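Local coordinates for protein alpha-L-rhamnosidase (Klebsiella oxytoca, PDB 4XHC) that probably hydrolyses terminal alpha-L-rhamnose from glycosides, as a family GH78 alpha-L-rhamnosidase with rhamnose bound in its pocket, at residues M231-F235 with L266-C270; R243-L247 with V284-F289; G276-E280 with V294-F300. One frame throughout, in Å; residues are numbered along the deposited sequence.

Interaction 1 (M231-F235 with L266-C270)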
ATOM      1  N   MET A 231      27.317   2.512   1.305  1.00 53.72           N
ATOM      2  CA  MET A 231      27.962   1.219   1.045  1.00 56.37           C
ATOM      3  C   MET A 231      27.025   0.047   1.319  1.00 55.73           C
ATOM      4  O   MET A 231      26.769  -0.291   2.469  1.00 55.74           O
ATOM      5  CB  MET A 231      29.248   1.072   1.866  1.00 59.34           C
ATOM      6  CG  MET A 231      30.413   1.878   1.305  1.00 60.84           C
ATOM      7  SD  MET A 231      31.898   1.803   2.325  1.00 63.90           S
ATOM      8  CE  MET A 231      32.385   0.096   2.070  1.00 66.40           C
ATOM      9  N   GLN A 232      26.511  -0.545   0.246  1.00 55.26           N
ATOM     10  CA  GLN A 232      25.535  -1.628   0.314  1.00 57.09           C
ATOM     11  C   GLN A 232      26.066  -2.780  -0.544  1.00 58.56           C
ATOM     12  O   GLN A 232      27.227  -3.156  -0.379  1.00 59.71           O
ATOM     13  CB  GLN A 232      24.162  -1.128  -0.149  1.00 56.59           C
ATOM     14  CG  GLN A 232      23.601   0.023   0.690  1.00 55.40           C
ATOM     15  CD  GLN A 232      23.136  -0.411   2.067  1.00 55.75           C
ATOM     16  OE1 GLN A 232      22.674  -1.545   2.257  1.00 56.86           O
ATOM     17  NE2 GLN A 232      23.243   0.492   3.039  1.00 54.83           N
ATOM     18  N   GLU A 233      25.254  -3.344  -1.445  1.00 58.50           N
ATOM     19  CA  GLU A 233      25.745  -4.405  -2.339  1.00 60.38           C
ATOM     20  C   GLU A 233      26.568  -3.821  -3.487  1.00 59.42           C
ATOM     21  O   GLU A 233      27.303  -4.543  -4.173  1.00 58.38           O
ATOM     22  CB  GLU A 233      24.598  -5.296  -2.838  1.00 62.49           C
ATOM     23  CG  GLU A 233      24.239  -6.381  -1.823  1.00 66.87           C
ATOM     24  CD  GLU A 233      22.994  -7.179  -2.174  1.00 69.41           C
ATOM     25  OE1 GLU A 233      21.942  -6.555  -2.428  1.00 72.62           O
ATOM     26  OE2 GLU A 233      23.063  -8.430  -2.173  1.00 70.78           O
ATOM     27  N   VAL A 234      26.432  -2.508  -3.676  1.00 58.32           N
ATOM     28  CA  VAL A 234      27.357  -1.698  -4.479  1.00 58.22           C
ATOM     29  C   VAL A 234      27.568  -0.374  -3.747  1.00 57.07           C
ATOM     30  O   VAL A 234      26.929  -0.125  -2.726  1.00 59.45           O
ATOM     31  CB  VAL A 234      26.805  -1.414  -5.897  1.00 57.50           C
ATOM     32  CG1 VAL A 234      26.565  -2.713  -6.650  1.00 58.57           C
ATOM     33  CG2 VAL A 234      25.527  -0.582  -5.851  1.00 55.84           C
ATOM     34  N   PHE A 235      28.451   0.471  -4.263  1.00 55.54           N
ATOM     35  CA  PHE A 235      28.556   1.852  -3.783  1.00 54.03           C
ATOM     36  C   PHE A 235      27.383   2.661  -4.339  1.00 52.49           C
ATOM     37  O   PHE A 235      27.462   3.184  -5.449  1.00 53.09           O
ATOM     38  CB  PHE A 235      29.868   2.501  -4.257  1.00 54.02           C
ATOM     39  CG  PHE A 235      31.096   2.023  -3.538  1.00 54.23           C
ATOM     40  CD1 PHE A 235      31.447   2.551  -2.310  1.00 55.14           C
ATOM     41  CD2 PHE A 235      31.926   1.080  -4.111  1.00 55.95           C
ATOM     42  CE1 PHE A 235      32.592   2.137  -1.656  1.00 56.52           C
ATOM     43  CE2 PHE A 235      33.072   0.650  -3.459  1.00 58.47           C
ATOM     44  CZ  PHE A 235      33.407   1.183  -2.231  1.00 58.34           C
ATOM     45  N   LEU A 266      35.195  -4.366  -2.782  1.00 67.61           N
ATOM     46  CA  LEU A 266      33.994  -3.717  -3.285  1.00 66.80           C
ATOM     47  C   LEU A 266      34.295  -2.741  -4.422  1.00 62.68           C
ATOM     48  O   LEU A 266      33.487  -2.571  -5.329  1.00 59.44           O
ATOM     49  CB  LEU A 266      33.258  -3.014  -2.136  1.00 69.45           C
ATOM     50  CG  LEU A 266      31.865  -2.475  -2.468  1.00 69.59           C
ATOM     51  CD1 LEU A 266      30.949  -3.587  -2.959  1.00 71.08           C
ATOM     52  CD2 LEU A 266      31.267  -1.764  -1.263  1.00 71.33           C
ATOM     53  N   VAL A 267      35.456  -2.095  -4.370  1.00 63.11           N
ATOM     54  CA  VAL A 267      35.905  -1.224  -5.471  1.00 60.28           C
ATOM     55  C   VAL A 267      36.183  -2.077  -6.704  1.00 59.00           C
ATOM     56  O   VAL A 267      35.841  -1.722  -7.825  1.00 58.36           O
ATOM     57  CB  VAL A 267      37.180  -0.426  -5.105  1.00 59.53           C
ATOM     58  CG1 VAL A 267      37.626   0.442  -6.272  1.00 57.42           C
ATOM     59  CG2 VAL A 267      36.929   0.435  -3.874  1.00 60.43           C
ATOM     60  N   ARG A 268      36.807  -3.215  -6.467  1.00 61.44           N
ATOM     61  CA  ARG A 268      37.090  -4.189  -7.513  1.00 62.88           C
ATOM     62  C   ARG A 268      35.815  -4.709  -8.161  1.00 61.94           C
ATOM     63  O   ARG A 268      35.747  -4.808  -9.379  1.00 60.24           O
ATOM     64  CB  ARG A 268      37.861  -5.358  -6.911  1.00 65.32           C
ATOM     65  CG  ARG A 268      38.425  -6.326  -7.917  1.00 66.34           C
ATOM     66  CD  ARG A 268      39.105  -7.457  -7.181  1.00 69.38           C
ATOM     67  NE  ARG A 268      39.588  -8.460  -8.116  1.00 70.75           N
ATOM     68  CZ  ARG A 268      39.664  -9.758  -7.856  1.00 73.30           C
ATOM     69  NH1 ARG A 268      39.275 -10.241  -6.677  1.00 73.99           N
ATOM     70  NH2 ARG A 268      40.127 -10.583  -8.786  1.00 74.88           N
ATOM     71  N   ARG A 269      34.814  -5.039  -7.338  1.00 62.24           N
ATOM     72  CA  ARG A 269      33.515  -5.502  -7.836  1.00 61.40           C
ATOM     73  C   ARG A 269      32.889  -4.456  -8.762  1.00 59.33           C
ATOM     74  O   ARG A 269      32.360  -4.778  -9.826  1.00 56.63           O
ATOM     75  CB  ARG A 269      32.565  -5.812  -6.668  1.00 62.58           C
ATOM     76  CG  ARG A 269      31.099  -5.980  -7.069  1.00 62.39           C
ATOM     77  CD  ARG A 269      30.247  -6.493  -5.922  1.00 64.09           C
ATOM     78  NE  ARG A 269      28.829  -6.178  -6.102  1.00 64.11           N
ATOM     79  CZ  ARG A 269      27.966  -6.887  -6.834  1.00 65.85           C
ATOM     80  NH1 ARG A 269      28.339  -7.981  -7.498  1.00 67.24           N
ATOM     81  NH2 ARG A 269      26.702  -6.493  -6.905  1.00 66.11           N
ATOM     82  N   CYS A 270      32.977  -3.197  -8.354  1.00 59.22           N
ATOM     83  CA  CYS A 270      32.329  -2.123  -9.081  1.00 59.24           C
ATOM     84  C   CYS A 270      33.086  -1.791 -10.363  1.00 56.73           C
ATOM     85  O   CYS A 270      32.467  -1.455 -11.369  1.00 55.18           O
ATOM     86  CB  CYS A 270      32.099  -0.912  -8.162  1.00 60.96           C
ATOM     87  SG  CYS A 270      30.839  -1.261  -6.870  1.00 68.82           S
TER
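The backbone carbonyl oxygen of Glu233 is gripped by the guanidinium of Arg269. NE of Arg269 donates to Glu233 O at 3.0 Å and lies almost in line with the C=O bond (173°), though the hydrogen bond bends to 149° at the hydrogen, while Arg269 NH2 adds a weak second bond to the same oxygen. The arginine chain runs extended from CG to NE, and that length carries the charged head from the helix to the loop. A third N-H is used too, since Arg269 NH1 bonds to Ala43 O, so Arg269 joins the carbonyl of Ala43 to that of Glu233. CG1 of Val234 lies against Arg269 NH2 at 3.8 Å. In the (alpha/alpha)6 barrel of the six-hairpin glycosidases, this contact joins the loop leaving helix 214-230 to helix 264-276. Its apolar half centres on Phe235 and Leu266. With CG of Leu266 trans to the backbone N (chi1 -171°), the branch reaches over the ring, where CD2 of Leu266 stands 3.9 Å from the centroid of the Phe235 ring in a CH-pi contact. Cys270 SG sits at the rim of that ring, 3.8 Å from Phe235 CD2, a sulfur-aromatic contact suited to a small polarisable atom. CG2 of Val267 packs 3.9 Å from Phe235 CE2. A bend at chi3 brings CE of Met231 to Leu266 CD2, and Leu250 and Gln253 of helix 247-259 also touch the Phe235 side chain.

Interaction 2 (R243-L247 with V284-F289). With RAM (alpha-L-rhamnopyranose), chain C.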
ATOM      1  N   ARG A 243      19.820   4.914  -5.386  1.00 49.50           N
ATOM      2  CA  ARG A 243      20.165   3.540  -4.962  1.00 50.42           C
ATOM      3  C   ARG A 243      20.980   2.778  -6.001  1.00 51.46           C
ATOM      4  O   ARG A 243      20.770   1.586  -6.201  1.00 51.52           O
ATOM      5  CB  ARG A 243      18.908   2.729  -4.654  1.00 49.18           C
ATOM      6  CG  ARG A 243      17.870   3.494  -3.873  1.00 48.90           C
ATOM      7  CD  ARG A 243      16.687   2.617  -3.535  1.00 49.59           C
ATOM      8  NE  ARG A 243      15.718   3.356  -2.729  1.00 49.88           N
ATOM      9  CZ  ARG A 243      14.805   2.793  -1.952  1.00 49.43           C
ATOM     10  NH1 ARG A 243      14.716   1.476  -1.878  1.00 51.04           N
ATOM     11  NH2 ARG A 243      13.989   3.551  -1.231  1.00 49.21           N
ATOM     12  N   ARG A 244      21.925   3.463  -6.636  1.00 51.47           N
ATOM     13  CA  ARG A 244      22.534   2.951  -7.845  1.00 52.21           C
ATOM     14  C   ARG A 244      23.993   3.340  -7.980  1.00 52.05           C
ATOM     15  O   ARG A 244      24.410   4.420  -7.555  1.00 52.01           O
ATOM     16  CB  ARG A 244      21.752   3.502  -9.035  1.00 54.48           C
ATOM     17  CG  ARG A 244      22.029   2.784 -10.329  1.00 56.41           C
ATOM     18  CD  ARG A 244      20.828   2.792 -11.257  1.00 57.37           C
ATOM     19  NE  ARG A 244      20.719   4.005 -12.066  1.00 56.73           N
ATOM     20  CZ  ARG A 244      19.684   4.839 -12.067  1.00 59.25           C
ATOM     21  NH1 ARG A 244      18.622   4.634 -11.283  1.00 62.88           N
ATOM     22  NH2 ARG A 244      19.710   5.895 -12.861  1.00 58.26           N
ATOM     23  N   LEU A 245      24.758   2.459  -8.613  1.00 53.28           N
ATOM     24  CA  LEU A 245      26.183   2.674  -8.868  1.00 52.76           C
ATOM     25  C   LEU A 245      26.428   3.590 -10.067  1.00 50.92           C
ATOM     26  O   LEU A 245      26.104   3.226 -11.192  1.00 50.91           O
ATOM     27  CB  LEU A 245      26.846   1.317  -9.125  1.00 56.12           C
ATOM     28  CG  LEU A 245      28.335   1.271  -9.470  1.00 58.63           C
ATOM     29  CD1 LEU A 245      29.187   1.824  -8.333  1.00 58.80           C
ATOM     30  CD2 LEU A 245      28.743  -0.159  -9.800  1.00 60.51           C
ATOM     31  N   TRP A 246      27.001   4.771  -9.823  1.00 50.24           N
ATOM     32  CA  TRP A 246      27.429   5.704 -10.891  1.00 49.67           C
ATOM     33  C   TRP A 246      28.947   5.879 -10.854  1.00 49.71           C
ATOM     34  O   TRP A 246      29.559   5.855  -9.786  1.00 50.10           O
ATOM     35  CB  TRP A 246      26.794   7.089 -10.717  1.00 48.34           C
ATOM     36  CG  TRP A 246      25.322   7.203 -11.007  1.00 48.02           C
ATOM     37  CD1 TRP A 246      24.298   6.818 -10.197  1.00 49.59           C
ATOM     38  CD2 TRP A 246      24.714   7.801 -12.154  1.00 46.93           C
ATOM     39  NE1 TRP A 246      23.089   7.115 -10.781  1.00 48.85           N
ATOM     40  CE2 TRP A 246      23.318   7.724 -11.982  1.00 47.40           C
ATOM     41  CE3 TRP A 246      25.210   8.388 -13.318  1.00 47.40           C
ATOM     42  CZ2 TRP A 246      22.410   8.209 -12.930  1.00 47.23           C
ATOM     43  CZ3 TRP A 246      24.305   8.866 -14.267  1.00 47.37           C
ATOM     44  CH2 TRP A 246      22.925   8.775 -14.061  1.00 47.23           C
ATOM     45  N   LEU A 247      29.558   6.108 -12.009  1.00 49.68           N
ATOM     46  CA  LEU A 247      31.021   6.109 -12.086  1.00 49.74           C
ATOM     47  C   LEU A 247      31.671   7.337 -11.438  1.00 47.26           C
ATOM     48  O   LEU A 247      32.688   7.217 -10.776  1.00 46.88           O
ATOM     49  CB  LEU A 247      31.498   5.954 -13.531  1.00 51.28           C
ATOM     50  CG  LEU A 247      32.471   4.782 -13.694  1.00 53.04           C
ATOM     51  CD1 LEU A 247      32.539   4.319 -15.142  1.00 54.24           C
ATOM     52  CD2 LEU A 247      33.851   5.137 -13.161  1.00 52.72           C
ATOM     53  N   VAL A 284      31.975   2.467 -21.645  1.00 52.72           N
ATOM     54  CA  VAL A 284      31.309   2.119 -20.402  1.00 53.44           C
ATOM     55  C   VAL A 284      30.157   3.086 -20.131  1.00 52.29           C
ATOM     56  O   VAL A 284      30.202   4.250 -20.532  1.00 53.70           O
ATOM     57  CB  VAL A 284      32.276   2.111 -19.191  1.00 52.88           C
ATOM     58  CG1 VAL A 284      33.432   1.159 -19.425  1.00 52.98           C
ATOM     59  CG2 VAL A 284      32.782   3.510 -18.881  1.00 52.55           C
ATOM     60  N   SER A 285      29.117   2.581 -19.477  1.00 51.55           N
ATOM     61  CA  SER A 285      27.955   3.383 -19.141  1.00 51.18           C
ATOM     62  C   SER A 285      28.237   4.304 -17.969  1.00 48.99           C
ATOM     63  O   SER A 285      29.219   4.134 -17.247  1.00 50.41           O
ATOM     64  CB  SER A 285      26.768   2.474 -18.832  1.00 52.51           C
ATOM     65  OG  SER A 285      26.512   1.639 -19.947  1.00 55.69           O
ATOM     66  N   ALA A 286      27.365   5.285 -17.792  1.00 47.03           N
ATOM     67  CA  ALA A 286      27.490   6.219 -16.690  1.00 46.56           C
ATOM     68  C   ALA A 286      27.118   5.543 -15.373  1.00 46.51           C
ATOM     69  O   ALA A 286      27.672   5.885 -14.322  1.00 44.23           O
ATOM     70  CB  ALA A 286      26.614   7.434 -16.926  1.00 46.48           C
ATOM     71  N   ASN A 287      26.183   4.592 -15.440  1.00 47.32           N
ATOM     72  CA  ASN A 287      25.717   3.854 -14.261  1.00 48.35           C
ATOM     73  C   ASN A 287      25.261   2.429 -14.582  1.00 50.47           C
ATOM     74  O   ASN A 287      24.937   2.111 -15.735  1.00 50.70           O
ATOM     75  CB  ASN A 287      24.574   4.612 -13.596  1.00 47.44           C
ATOM     76  CG  ASN A 287      23.378   4.761 -14.505  1.00 47.37           C
ATOM     77  OD1 ASN A 287      22.479   3.946 -14.483  1.00 49.23           O
ATOM     78  ND2 ASN A 287      23.373   5.797 -15.321  1.00 48.20           N
ATOM     79  N   VAL A 288      25.215   1.588 -13.548  1.00 51.25           N
ATOM     80  CA  VAL A 288      24.892   0.176 -13.704  1.00 53.18           C
ATOM     81  C   VAL A 288      23.784  -0.253 -12.735  1.00 55.10           C
ATOM     82  O   VAL A 288      23.808   0.099 -11.554  1.00 58.24           O
ATOM     83  CB  VAL A 288      26.145  -0.684 -13.470  1.00 53.80           C
ATOM     84  CG1 VAL A 288      25.831  -2.163 -13.595  1.00 56.14           C
ATOM     85  CG2 VAL A 288      27.218  -0.321 -14.469  1.00 53.29           C
ATOM     86  N   PHE A 289      22.816  -1.009 -13.244  1.00 54.30           N
ATOM     87  CA  PHE A 289      21.808  -1.649 -12.406  1.00 55.83           C
ATOM     88  C   PHE A 289      22.291  -3.045 -12.029  1.00 56.52           C
ATOM     89  O   PHE A 289      23.062  -3.657 -12.770  1.00 56.59           O
ATOM     90  CB  PHE A 289      20.474  -1.756 -13.158  1.00 58.33           C
ATOM     91  CG  PHE A 289      19.904  -0.429 -13.581  1.00 57.85           C
ATOM     92  CD1 PHE A 289      19.029   0.256 -12.760  1.00 57.44           C
ATOM     93  CD2 PHE A 289      20.257   0.138 -14.797  1.00 58.20           C
ATOM     94  CE1 PHE A 289      18.516   1.482 -13.143  1.00 57.69           C
ATOM     95  CE2 PHE A 289      19.751   1.363 -15.184  1.00 57.16           C
ATOM     96  CZ  PHE A 289      18.878   2.038 -14.357  1.00 57.33           C
TER
HETATM   97  C1  RAM C 900      22.341  12.281 -10.623  1.00 42.92           C
HETATM   98  C2  RAM C 900      22.943  11.950  -9.272  1.00 43.00           C
HETATM   99  C3  RAM C 900      24.226  11.157  -9.436  1.00 44.08           C
HETATM  100  C4  RAM C 900      25.039  11.751 -10.574  1.00 44.03           C
HETATM  101  C5  RAM C 900      24.296  11.517 -11.878  1.00 45.45           C
HETATM  102  C6  RAM C 900      24.526  12.602 -12.900  1.00 47.24           C
HETATM  103  O1  RAM C 900      20.982  12.105 -10.541  1.00 43.00           O
HETATM  104  O2  RAM C 900      23.243  13.188  -8.651  1.00 43.68           O
HETATM  105  O3  RAM C 900      24.993  11.178  -8.231  1.00 46.08           O
HETATM  106  O4  RAM C 900      26.309  11.130 -10.651  1.00 43.03           O
HETATM  107  O5  RAM C 900      22.875  11.434 -11.635  1.00 45.97           O
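The indole of Trp246 lies between Asn287 on one face and the bound rhamnose on the other. Here strand 245-246 pairs antiparallel with strand 287-289, Trp246 and Asn287 forming a non-hydrogen-bonded pair whose side chains run alongside each other in the same direction. CB of Asn287 stands 3.6 Å from the centroid of the five-membered ring of Trp246, and C5 of the sugar lies over the opposite face, 3.6 Å from Trp246 CE3. A broad flat ring suits this wall of the rhamnose pocket, with Asn287 covering the face turned away from the sugar. The amide of Asn287 is itself held at both ends: ND2 bonds to Asp297 OD2, while OD1 accepts from Arg244 NE at 3.0 Å, the donor standing 59° out of the carbonyl plane. CD of Arg244 lies over the face of Phe289, 3.7 Å from the centroid of the Phe289 ring, and the bend at chi3 (84°) brings the guanidinium alongside, its plane 26° from the ring's. Backbone bonds from Val288 N to Leu245 O and from Leu247 N to Ala286 O fasten the two segments, Trp246 sitting as N-cap of helix 247-259. Across the contact, CD1 of Leu247 meets CG2 of Val284 at 3.8 Å.

Interaction 3 (G276-E280 with V294-F300)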
ATOM      1  N   GLY A 276      32.054  -5.097 -17.441  1.00 57.63           N
ATOM      2  CA  GLY A 276      31.396  -6.344 -17.843  1.00 59.37           C
ATOM      3  C   GLY A 276      30.199  -6.208 -18.766  1.00 58.79           C
ATOM      4  O   GLY A 276      29.758  -7.193 -19.366  1.00 59.20           O
ATOM      5  N   HIS A 277      29.648  -5.003 -18.857  1.00 56.85           N
ATOM      6  CA  HIS A 277      28.526  -4.756 -19.744  1.00 57.84           C
ATOM      7  C   HIS A 277      28.628  -3.344 -20.286  1.00 56.37           C
ATOM      8  O   HIS A 277      28.356  -2.374 -19.578  1.00 54.65           O
ATOM      9  CB  HIS A 277      27.205  -4.980 -19.004  1.00 58.57           C
ATOM     10  CG  HIS A 277      26.006  -5.052 -19.902  1.00 59.69           C
ATOM     11  ND1 HIS A 277      24.731  -4.797 -19.454  1.00 59.33           N
ATOM     12  CD2 HIS A 277      25.889  -5.344 -21.217  1.00 61.01           C
ATOM     13  CE1 HIS A 277      23.877  -4.928 -20.451  1.00 59.85           C
ATOM     14  NE2 HIS A 277      24.555  -5.259 -21.534  1.00 61.38           N
ATOM     15  N   THR A 278      29.048  -3.249 -21.544  1.00 57.78           N
ATOM     16  CA  THR A 278      29.372  -1.977 -22.182  1.00 58.78           C
ATOM     17  C   THR A 278      28.543  -1.747 -23.430  1.00 59.78           C
ATOM     18  O   THR A 278      27.777  -2.626 -23.853  1.00 60.62           O
ATOM     19  CB  THR A 278      30.855  -1.935 -22.620  1.00 60.41           C
ATOM     20  OG1 THR A 278      31.069  -2.818 -23.734  1.00 61.69           O
ATOM     21  CG2 THR A 278      31.769  -2.345 -21.471  1.00 60.66           C
ATOM     22  N   ARG A 279      28.693  -0.558 -24.011  1.00 58.32           N
ATOM     23  CA  ARG A 279      28.145  -0.287 -25.330  1.00 59.67           C
ATOM     24  C   ARG A 279      28.960  -1.130 -26.295  1.00 62.46           C
ATOM     25  O   ARG A 279      30.081  -1.505 -25.972  1.00 64.29           O
ATOM     26  CB  ARG A 279      28.235   1.200 -25.664  1.00 57.79           C
ATOM     27  CG  ARG A 279      27.296   1.629 -26.784  1.00 59.15           C
ATOM     28  CD  ARG A 279      27.126   3.136 -26.848  1.00 57.56           C
ATOM     29  NE  ARG A 279      28.359   3.785 -27.273  1.00 58.38           N
ATOM     30  CZ  ARG A 279      28.554   5.099 -27.314  1.00 57.11           C
ATOM     31  NH1 ARG A 279      27.601   5.947 -26.952  1.00 55.13           N
ATOM     32  NH2 ARG A 279      29.724   5.563 -27.715  1.00 57.38           N
ATOM     33  N   GLU A 280      28.410  -1.442 -27.462  1.00 64.82           N
ATOM     34  CA  GLU A 280      29.055  -2.402 -28.361  1.00 68.45           C
ATOM     35  C   GLU A 280      30.398  -1.895 -28.880  1.00 68.00           C
ATOM     36  O   GLU A 280      31.293  -2.689 -29.131  1.00 67.93           O
ATOM     37  CB  GLU A 280      28.112  -2.816 -29.508  1.00 73.95           C
ATOM     38  CG  GLU A 280      28.584  -2.510 -30.929  1.00 78.25           C
ATOM     39  CD  GLU A 280      27.602  -2.981 -31.997  1.00 83.18           C
ATOM     40  OE1 GLU A 280      27.292  -4.194 -32.035  1.00 83.54           O
ATOM     41  OE2 GLU A 280      27.142  -2.129 -32.804  1.00 85.30           O
ATOM     42  N   VAL A 294      22.505  -7.885 -13.810  1.00 66.85           N
ATOM     43  CA  VAL A 294      23.375  -6.770 -14.158  1.00 65.37           C
ATOM     44  C   VAL A 294      22.962  -6.197 -15.514  1.00 65.84           C
ATOM     45  O   VAL A 294      23.086  -6.871 -16.538  1.00 67.34           O
ATOM     46  CB  VAL A 294      24.856  -7.198 -14.199  1.00 64.40           C
ATOM     47  CG1 VAL A 294      25.735  -6.037 -14.654  1.00 63.03           C
ATOM     48  CG2 VAL A 294      25.301  -7.705 -12.837  1.00 64.28           C
ATOM     49  N   ILE A 295      22.442  -4.968 -15.509  1.00 63.17           N
ATOM     50  CA  ILE A 295      22.157  -4.239 -16.744  1.00 62.59           C
ATOM     51  C   ILE A 295      22.795  -2.865 -16.645  1.00 60.48           C
ATOM     52  O   ILE A 295      22.555  -2.131 -15.689  1.00 61.50           O
ATOM     53  CB  ILE A 295      20.646  -4.041 -17.025  1.00 63.78           C
ATOM     54  CG1 ILE A 295      19.862  -5.353 -16.886  1.00 68.03           C
ATOM     55  CG2 ILE A 295      20.431  -3.473 -18.425  1.00 63.35           C
ATOM     56  CD1 ILE A 295      18.915  -5.388 -15.699  1.00 67.95           C
ATOM     57  N   ALA A 296      23.572  -2.506 -17.658  1.00 57.67           N
ATOM     58  CA  ALA A 296      24.236  -1.223 -17.710  1.00 53.85           C
ATOM     59  C   ALA A 296      23.295  -0.265 -18.414  1.00 51.51           C
ATOM     60  O   ALA A 296      22.587  -0.638 -19.357  1.00 50.57           O
ATOM     61  CB  ALA A 296      25.546  -1.340 -18.465  1.00 54.44           C
ATOM     62  N   ASP A 297      23.276   0.973 -17.952  1.00 49.85           N
ATOM     63  CA  ASP A 297      22.295   1.924 -18.435  1.00 50.98           C
ATOM     64  C   ASP A 297      22.624   2.325 -19.860  1.00 51.37           C
ATOM     65  O   ASP A 297      23.761   2.164 -20.303  1.00 55.89           O
ATOM     66  CB  ASP A 297      22.256   3.144 -17.508  1.00 50.21           C
ATOM     67  CG  ASP A 297      20.972   3.965 -17.649  1.00 50.40           C
ATOM     68  OD1 ASP A 297      19.921   3.424 -18.066  1.00 51.37           O
ATOM     69  OD2 ASP A 297      21.027   5.171 -17.335  1.00 50.51           O
ATOM     70  N   ASP A 298      21.628   2.837 -20.577  1.00 52.13           N
ATOM     71  CA  ASP A 298      21.847   3.441 -21.894  1.00 52.16           C
ATOM     72  C   ASP A 298      22.144   4.956 -21.802  1.00 50.37           C
ATOM     73  O   ASP A 298      21.752   5.720 -22.673  1.00 50.94           O
ATOM     74  CB  ASP A 298      20.657   3.162 -22.820  1.00 54.12           C
ATOM     75  CG  ASP A 298      19.353   3.760 -22.314  1.00 55.50           C
ATOM     76  OD1 ASP A 298      19.359   4.555 -21.348  1.00 55.03           O
ATOM     77  OD2 ASP A 298      18.305   3.435 -22.900  1.00 59.91           O
ATOM     78  N   THR A 299      22.849   5.372 -20.754  1.00 49.63           N
ATOM     79  CA  THR A 299      23.231   6.769 -20.546  1.00 50.28           C
ATOM     80  C   THR A 299      24.741   6.829 -20.583  1.00 49.48           C
ATOM     81  O   THR A 299      25.402   6.103 -19.845  1.00 51.06           O
ATOM     82  CB  THR A 299      22.751   7.274 -19.171  1.00 49.95           C
ATOM     83  OG1 THR A 299      21.324   7.260 -19.136  1.00 50.69           O
ATOM     84  CG2 THR A 299      23.243   8.688 -18.886  1.00 48.82           C
ATOM     85  N   PHE A 300      25.291   7.674 -21.447  1.00 49.23           N
ATOM     86  CA  PHE A 300      26.738   7.706 -21.654  1.00 47.93           C
ATOM     87  C   PHE A 300      27.256   9.116 -21.499  1.00 46.37           C
ATOM     88  O   PHE A 300      26.778  10.015 -22.164  1.00 45.19           O
ATOM     89  CB  PHE A 300      27.078   7.126 -23.026  1.00 48.20           C
ATOM     90  CG  PHE A 300      26.649   5.698 -23.174  1.00 49.47           C
ATOM     91  CD1 PHE A 300      27.448   4.667 -22.681  1.00 49.29           C
ATOM     92  CD2 PHE A 300      25.426   5.381 -23.757  1.00 49.71           C
ATOM     93  CE1 PHE A 300      27.046   3.346 -22.792  1.00 50.15           C
ATOM     94  CE2 PHE A 300      25.024   4.061 -23.875  1.00 51.08           C
ATOM     95  CZ  PHE A 300      25.830   3.042 -23.387  1.00 51.01           C
TER
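Ring nitrogen ND1 of His277 accepts the backbone N-H of Ala296 at 3.1 Å, the donor lying 32° out of the imidazole plane. This side-chain bond links the two-stranded sheet 33-35/277-279 to strand 295-296, an outermost strand of the three-stranded sheet that also holds 287-289 and 245-246. The small methyl of Ala296 fits beside the histidine, with CB of Ala296 3.7 Å from ND1 of His277. At the far end, Arg279 lies over one face of Phe300. Its CD packs 3.9 Å from the centroid of the Phe300 ring, and its CZ stands 4.7 Å from that centroid, 13° off the ring normal, as a cation-pi contact; the guanidinium and ring planes are 47° apart. The long aliphatic stem covers the aromatic while the charged head, brought back by a bend at chi3, remains near its face. Asp281 forms a salt bridge with Arg279 NH2 and so helps fix that head. Strand 277-279 pairs antiparallel with strand 33-35, and Met33 touches both His277 and Ala296. Asp298 makes a salt bridge to Lys186 of the second subunit, tying this loop to the dimer. Because ND1 of His277 accepts a hydrogen bond, that nitrogen is probably unprotonated, leaving any proton of a neutral ring on NE2, which lies close to a sulfate ion probably from the crystallisation liquor.

All three contacts lie within the six-hairpin glycosidase domain, which holds the rhamnose. Interaction 1 centres about 11 Å from interaction 2, and Leu245 joins them by packing on Val234 and Cys270. Interactions 2 and 3, with centres about 8 Å apart, share the sheet of strands 245-246, 287-289 and 295-296, and Ser285 OG of interaction 2 probably hydrogen-bonds Asp297 O of interaction 3. Interactions 1 and 3 are about 17 Å apart between centres and do not touch, though helix 264-276 leads directly into strand 277-279. In chain order, the segments of interaction 2 alternate with those of 1 and of 3. The small sheet thus links the rhamnose pocket with the surface meeting the second subunit.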